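Local coordinates for protein putative translation initiation inhibitor (Salmonella typhimurium, PDB 3GTZ) that is of unknown function but belongs to the RutC (YjgF-like) family, at residues Ile67-Lys72 with Tyr106-Lys111; Glu31-Asp36 with Leu101-Tyr106. All blocks are in the same frame, centred on the assembly; numbering follows the deposited sequence.

Interaction 1 of 2, residues Ile67-Lys72 with Tyr106-Lys111; sequences IFLSDK and YKVEIK
I67 overlaps V108 through its CG2 branch, which comes within 3.9 Å of V108 CG2, the two side chains crossing at a slant. The same methyl also nears I110 CG1, at 4.3 Å. In I67 and V108 alike, CG2 lies anti to the backbone N, and this brings the two methyls together on one face of the sheet. L69 joins them there, its CD2 packing 4.0 Å from V108 CB, while F68 and E109 project from the other face. Helices 37-54 and 75-85 cover the aliphatic face; C95 of a second subunit packs on F68 and E109.

The backbones run antiparallel, inclined at 163°, their segment axes 4.8 Å apart at the closest. F68 and E109 form the hydrogen-bonded pair: F68 N donates to E109 O at 2.9 Å, and E109 N returns a bond to F68 O in that carbonyl's plane. Beyond the strand end, S70 N reaches K107 O at 3.1 Å, from above the carbonyl plane, 45° out of it. S70 OG adds a weak bond to Y106 O.

This pairing joins strands 62-69 and 108-115 as neighbouring interior strands of the mixed sheet, with 93-98 beyond 62-69, as expected of a YjgF-like fold. Cohesion across the contact therefore comes from main-chain polar bonds with aliphatic packing on one face, and no ion pair bridges the two segments.

Interaction 2 of 2, residues Glu31-Asp36 with Leu101-Tyr106; sequences ENLDAD and LMNPKY
L33 meets both K105 and Y106, and with D34 it supplies the touching residues of 31-36. Its CB lies 3.7 Å from K105 CB, the backbones being nearest at these two residues, with CA atoms 5.3 Å apart. At the tip its two methyls part. CD2 reaches the edge of the Y106 ring, near the ring plane, at 3.4 Å from Y106 CE1, and CD1 is directed to N103 ND2, the two side chains crossing at about a right angle. The carbonyl of L33 faces the same lysine, its O 3.2 Å from K105 CG.

D34 follows, at the third position of a type I turn spanning N32 to A35. Its OD1 forms a salt bridge with K105 NZ at 2.5 Å, a short separation whose exact length is doubtful, the lysine nitrogen arriving on the syn side, 23° out of the carboxylate plane. Bends at chi2 (101°) and chi4 (-57°) carry the K105 chain past the L33 carbonyl to the acid.

The partner loop is shaped by N103. Its OD1 accepts from K105 N at 3.1 Å, in plane and on a lone pair, which makes an Asx turn, and a type I turn closes with Y106 N bonding to N103 O. N103 CB sits over the centre of one face of the Y106 ring, 3.4 Å above its plane, so the residue that forms the turn also covers the ring.

D36 ends the first segment as N-cap of helix 37-54, its OD2 accepting from E39 N. Q40 of that helix bonds through NE2 to N32 O and K105 O. The contact thus joins, at the protein surface, the loop between strand 23-28 and helix 37-54 to the loop leading from strand 100-101 into strand 108-115.

How the interactions relate
Y106 belongs to both contacts: in interaction 2 its ring meets L33, while in interaction 1 its carbonyl oxygen faces S70. The centres lie about 9 Å apart, on the same side of the chain's centre, and the segments alternate along the sequence. K107 makes the polar connection, since its NZ stands 2.9 Å from A35 O, a probable hydrogen bond, and also bonds to K105 O. L101 supplies apolar contact, its CD1 lying 3.8 Å from F68 CB, and its CD2 packs 3.7 Å from the S70 backbone N. Interaction 1 is buried within the sheet, whereas interaction 2 lies at the surface; both touch the second subunit.

Interaction 1 of 2, residues Ile67-Lys72 with Tyr106-Lys111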
loop_
_atom_site.group_PDB
_atom_site.type_symbol
_atom_site.label_atom_id
_atom_site.label_comp_id
_atom_site.label_asym_id
_atom_site.label_seq_id
_atom_site.Cartn_x
_atom_site.Cartn_y
_atom_site.Cartn_z
ATOM N N ILE A 67 -1.230 7.167 -5.550
ATOM C CA ILE A 67 -1.506 8.583 -5.388
ATOM C C ILE A 67 -2.805 8.736 -4.604
ATOM O O ILE A 67 -3.833 8.217 -5.005
ATOM C CB ILE A 67 -1.656 9.247 -6.768
ATOM C CG1 ILE A 67 -0.391 9.006 -7.608
ATOM C CG2 ILE A 67 -1.871 10.709 -6.638
ATOM C CD1 ILE A 67 -0.377 9.781 -8.945
ATOM N N PHE A 68 -2.744 9.422 -3.471
ATOM C CA PHE A 68 -3.925 9.727 -2.681
ATOM C C PHE A 68 -4.254 11.194 -2.883
ATOM O O PHE A 68 -3.414 12.046 -2.711
ATOM C CB PHE A 68 -3.683 9.451 -1.212
ATOM C CG PHE A 68 -3.459 8.003 -0.887
ATOM C CD1 PHE A 68 -4.517 7.147 -0.756
ATOM C CD2 PHE A 68 -2.173 7.502 -0.703
ATOM C CE1 PHE A 68 -4.322 5.793 -0.447
ATOM C CE2 PHE A 68 -1.957 6.150 -0.387
ATOM C CZ PHE A 68 -3.037 5.292 -0.261
ATOM N N LEU A 69 -5.484 11.476 -3.296
ATOM C CA LEU A 69 -5.964 12.858 -3.458
ATOM C C LEU A 69 -7.018 13.100 -2.418
ATOM O O LEU A 69 -7.824 12.223 -2.168
ATOM C CB LEU A 69 -6.594 13.033 -4.836
ATOM C CG LEU A 69 -5.660 12.932 -6.040
ATOM C CD1 LEU A 69 -6.460 12.591 -7.261
ATOM C CD2 LEU A 69 -4.833 14.211 -6.261
ATOM N N SER A 70 -7.043 14.286 -1.841
ATOM C CA SER A 70 -8.097 14.644 -0.906
ATOM C C SER A 70 -9.466 14.924 -1.573
ATOM O O SER A 70 -10.511 14.835 -0.918
ATOM C CB SER A 70 -7.657 15.840 -0.057
ATOM O OG SER A 70 -7.555 17.000 -0.830
ATOM N N ASP A 71 -9.458 15.224 -2.871
ATOM C CA ASP A 71 -10.653 15.679 -3.566
ATOM C C ASP A 71 -10.641 15.079 -4.953
ATOM O O ASP A 71 -9.628 15.081 -5.622
ATOM C CB ASP A 71 -10.675 17.210 -3.639
ATOM C CG ASP A 71 -12.081 17.792 -3.745
ATOM O OD1 ASP A 71 -12.993 17.125 -4.315
ATOM O OD2 ASP A 71 -12.271 18.952 -3.293
ATOM N N LYS A 72 -11.791 14.570 -5.365
ATOM C CA LYS A 72 -11.981 13.892 -6.621
ATOM C C LYS A 72 -11.879 14.906 -7.769
ATOM O O LYS A 72 -11.574 14.524 -8.905
ATOM C CB LYS A 72 -13.383 13.231 -6.624
ATOM C CG LYS A 72 -13.443 11.775 -7.095
ATOM C CD LYS A 72 -14.500 10.937 -6.320
ATOM C CE LYS A 72 -15.178 9.877 -7.211
ATOM N NZ LYS A 72 -16.198 9.094 -6.458
ATOM N N TYR A 106 -3.227 19.527 2.239
ATOM C CA TYR A 106 -2.615 18.611 1.264
ATOM C C TYR A 106 -3.631 18.232 0.224
ATOM O O TYR A 106 -4.657 17.649 0.570
ATOM C CB TYR A 106 -2.164 17.290 1.903
ATOM C CG TYR A 106 -0.963 17.317 2.813
ATOM C CD1 TYR A 106 -0.085 18.396 2.846
ATOM C CD2 TYR A 106 -0.697 16.227 3.639
ATOM C CE1 TYR A 106 1.025 18.392 3.705
ATOM C CE2 TYR A 106 0.401 16.213 4.500
ATOM C CZ TYR A 106 1.259 17.290 4.527
ATOM O OH TYR A 106 2.357 17.271 5.363
ATOM N N LYS A 107 -3.360 18.499 -1.049
ATOM C CA LYS A 107 -4.306 18.050 -2.075
ATOM C C LYS A 107 -3.895 16.641 -2.540
ATOM O O LYS A 107 -4.706 15.882 -3.034
ATOM C CB LYS A 107 -4.465 19.045 -3.263
ATOM C CG LYS A 107 -4.228 20.550 -2.980
ATOM C CD LYS A 107 -5.191 21.207 -2.059
ATOM C CE LYS A 107 -4.946 22.751 -1.933
ATOM N NZ LYS A 107 -3.875 23.275 -0.957
ATOM N N VAL A 108 -2.634 16.290 -2.335
ATOM C CA VAL A 108 -2.062 15.052 -2.884
ATOM C C VAL A 108 -0.982 14.500 -1.949
ATOM O O VAL A 108 -0.372 15.243 -1.174
ATOM C CB VAL A 108 -1.481 15.289 -4.287
ATOM C CG1 VAL A 108 -0.455 16.393 -4.254
ATOM C CG2 VAL A 108 -0.874 14.051 -4.829
ATOM N N GLU A 109 -0.774 13.191 -2.030
ATOM C CA GLU A 109 0.324 12.511 -1.364
ATOM C C GLU A 109 0.682 11.292 -2.239
ATOM O O GLU A 109 -0.188 10.762 -2.947
ATOM C CB GLU A 109 -0.177 12.115 0.003
ATOM C CG GLU A 109 0.761 11.492 0.952
ATOM C CD GLU A 109 0.151 11.469 2.368
ATOM O OE1 GLU A 109 0.139 10.376 2.997
ATOM O OE2 GLU A 109 -0.358 12.532 2.817
ATOM N N ILE A 110 1.940 10.870 -2.256
ATOM C CA ILE A 110 2.355 9.856 -3.245
ATOM C C ILE A 110 3.333 8.829 -2.667
ATOM O O ILE A 110 4.447 9.178 -2.295
ATOM C CB ILE A 110 3.017 10.508 -4.486
ATOM C CG1 ILE A 110 2.094 11.554 -5.146
ATOM C CG2 ILE A 110 3.382 9.441 -5.486
ATOM C CD1 ILE A 110 2.700 12.252 -6.363
ATOM N N LYS A 111 2.924 7.574 -2.582
ATOM C CA LYS A 111 3.808 6.558 -2.049
ATOM C C LYS A 111 4.417 5.783 -3.212
ATOM O O LYS A 111 3.766 5.468 -4.202
ATOM C CB LYS A 111 3.078 5.682 -0.977
ATOM C CG LYS A 111 2.939 4.230 -1.255
ATOM C CD LYS A 111 2.276 3.438 -0.066
ATOM C CE LYS A 111 2.943 2.014 0.128
ATOM N NZ LYS A 111 3.203 1.171 -1.162
#

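Interaction 2 of 2, residues Glu31-Asp36 with Leu101-Tyr106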
loop_
_atom_site.group_PDB
_atom_site.type_symbol
_atom_site.label_atom_id
_atom_site.label_comp_id
_atom_site.label_asym_id
_atom_site.label_seq_id
_atom_site.Cartn_x
_atom_site.Cartn_y
_atom_site.Cartn_z
ATOM N N GLU A 31 5.178 20.448 -0.261
ATOM C CA GLU A 31 5.940 21.473 0.462
ATOM C C GLU A 31 5.123 22.760 0.626
ATOM O O GLU A 31 5.035 23.296 1.715
ATOM C CB GLU A 31 7.264 21.769 -0.247
ATOM C CG GLU A 31 8.444 20.924 0.279
ATOM C CD GLU A 31 9.646 20.850 -0.706
ATOM O OE1 GLU A 31 9.571 21.465 -1.809
ATOM O OE2 GLU A 31 10.652 20.161 -0.360
ATOM N N ASN A 32 4.531 23.244 -0.464
ATOM C CA ASN A 32 3.744 24.480 -0.455
ATOM C C ASN A 32 2.287 24.161 -0.162
ATOM O O ASN A 32 1.565 23.644 -1.010
ATOM C CB ASN A 32 3.884 25.191 -1.809
ATOM C CG ASN A 32 3.360 26.660 -1.800
ATOM O OD1 ASN A 32 2.842 27.191 -0.790
ATOM N ND2 ASN A 32 3.515 27.319 -2.960
ATOM N N LEU A 33 1.862 24.491 1.048
ATOM C CA LEU A 33 0.543 24.111 1.540
ATOM C C LEU A 33 -0.573 24.924 0.904
ATOM O O LEU A 33 -1.700 24.420 0.776
ATOM C CB LEU A 33 0.477 24.202 3.078
ATOM C CG LEU A 33 1.382 23.275 3.918
ATOM C CD1 LEU A 33 1.238 23.598 5.445
ATOM C CD2 LEU A 33 1.153 21.772 3.622
ATOM N N ASP A 34 -0.272 26.149 0.481
ATOM C CA ASP A 34 -1.256 26.988 -0.241
ATOM C C ASP A 34 -1.309 26.748 -1.776
ATOM O O ASP A 34 -2.166 27.296 -2.479
ATOM C CB ASP A 34 -0.986 28.465 0.059
ATOM C CG ASP A 34 -0.923 28.746 1.563
ATOM O OD1 ASP A 34 -1.821 28.242 2.315
ATOM O OD2 ASP A 34 0.031 29.450 1.991
ATOM N N ALA A 35 -0.409 25.926 -2.307
ATOM C CA ALA A 35 -0.444 25.629 -3.726
ATOM C C ALA A 35 -1.636 24.735 -4.041
ATOM O O ALA A 35 -2.088 23.976 -3.182
ATOM C CB ALA A 35 0.844 24.972 -4.153
ATOM N N ASP A 36 -2.138 24.861 -5.268
ATOM C CA ASP A 36 -3.132 23.998 -5.825
ATOM C C ASP A 36 -2.590 22.583 -6.106
ATOM O O ASP A 36 -1.413 22.317 -5.906
ATOM C CB ASP A 36 -3.722 24.638 -7.099
ATOM C CG ASP A 36 -2.678 24.797 -8.259
ATOM O OD1 ASP A 36 -2.952 25.587 -9.208
ATOM O OD2 ASP A 36 -1.596 24.145 -8.238
ATOM N N LEU A 101 -6.566 12.991 4.116
ATOM C CA LEU A 101 -5.140 13.120 4.307
ATOM C C LEU A 101 -4.897 13.811 5.653
ATOM O O LEU A 101 -5.774 14.521 6.158
ATOM C CB LEU A 101 -4.565 13.921 3.159
ATOM C CG LEU A 101 -4.147 13.212 1.868
ATOM C CD1 LEU A 101 -4.774 11.834 1.577
ATOM C CD2 LEU A 101 -4.334 14.192 0.686
ATOM N N MET A 102 -3.717 13.605 6.232
ATOM C CA MET A 102 -3.460 14.109 7.579
ATOM C C MET A 102 -3.564 15.640 7.679
ATOM O O MET A 102 -4.182 16.137 8.617
ATOM C CB MET A 102 -2.125 13.584 8.139
ATOM C CG MET A 102 -1.725 14.197 9.507
ATOM S SD MET A 102 -1.174 13.028 10.805
ATOM C CE MET A 102 -1.678 14.086 12.184
ATOM N N ASN A 103 -2.981 16.369 6.728
ATOM C CA ASN A 103 -2.993 17.835 6.751
ATOM C C ASN A 103 -4.084 18.293 5.810
ATOM O O ASN A 103 -4.140 17.820 4.688
ATOM C CB ASN A 103 -1.627 18.391 6.325
ATOM C CG ASN A 103 -1.441 19.901 6.653
ATOM O OD1 ASN A 103 -2.272 20.755 6.298
ATOM N ND2 ASN A 103 -0.315 20.222 7.284
ATOM N N PRO A 104 -4.980 19.185 6.268
ATOM C CA PRO A 104 -6.116 19.574 5.414
ATOM C C PRO A 104 -5.766 20.499 4.222
ATOM O O PRO A 104 -6.609 20.726 3.352
ATOM C CB PRO A 104 -7.089 20.256 6.394
ATOM C CG PRO A 104 -6.236 20.707 7.552
ATOM C CD PRO A 104 -5.020 19.833 7.596
ATOM N N LYS A 105 -4.539 21.008 4.210
ATOM C CA LYS A 105 -3.982 21.743 3.087
ATOM C C LYS A 105 -3.327 20.846 2.003
ATOM O O LYS A 105 -2.876 21.375 0.965
ATOM C CB LYS A 105 -2.909 22.700 3.608
ATOM C CG LYS A 105 -3.267 24.161 3.524
ATOM C CD LYS A 105 -3.728 24.756 4.837
ATOM C CE LYS A 105 -3.790 26.298 4.725
ATOM N NZ LYS A 105 -2.451 26.885 4.320
ATOM N N TYR A 106 -3.227 19.527 2.239
ATOM C CA TYR A 106 -2.615 18.611 1.264
ATOM C C TYR A 106 -3.631 18.232 0.224
ATOM O O TYR A 106 -4.657 17.649 0.570
ATOM C CB TYR A 106 -2.164 17.290 1.903
ATOM C CG TYR A 106 -0.963 17.317 2.813
ATOM C CD1 TYR A 106 -0.085 18.396 2.846
ATOM C CD2 TYR A 106 -0.697 16.227 3.639
ATOM C CE1 TYR A 106 1.025 18.392 3.705
ATOM C CE2 TYR A 106 0.401 16.213 4.500
ATOM C CZ TYR A 106 1.259 17.290 4.527
ATOM O OH TYR A 106 2.357 17.271 5.363
#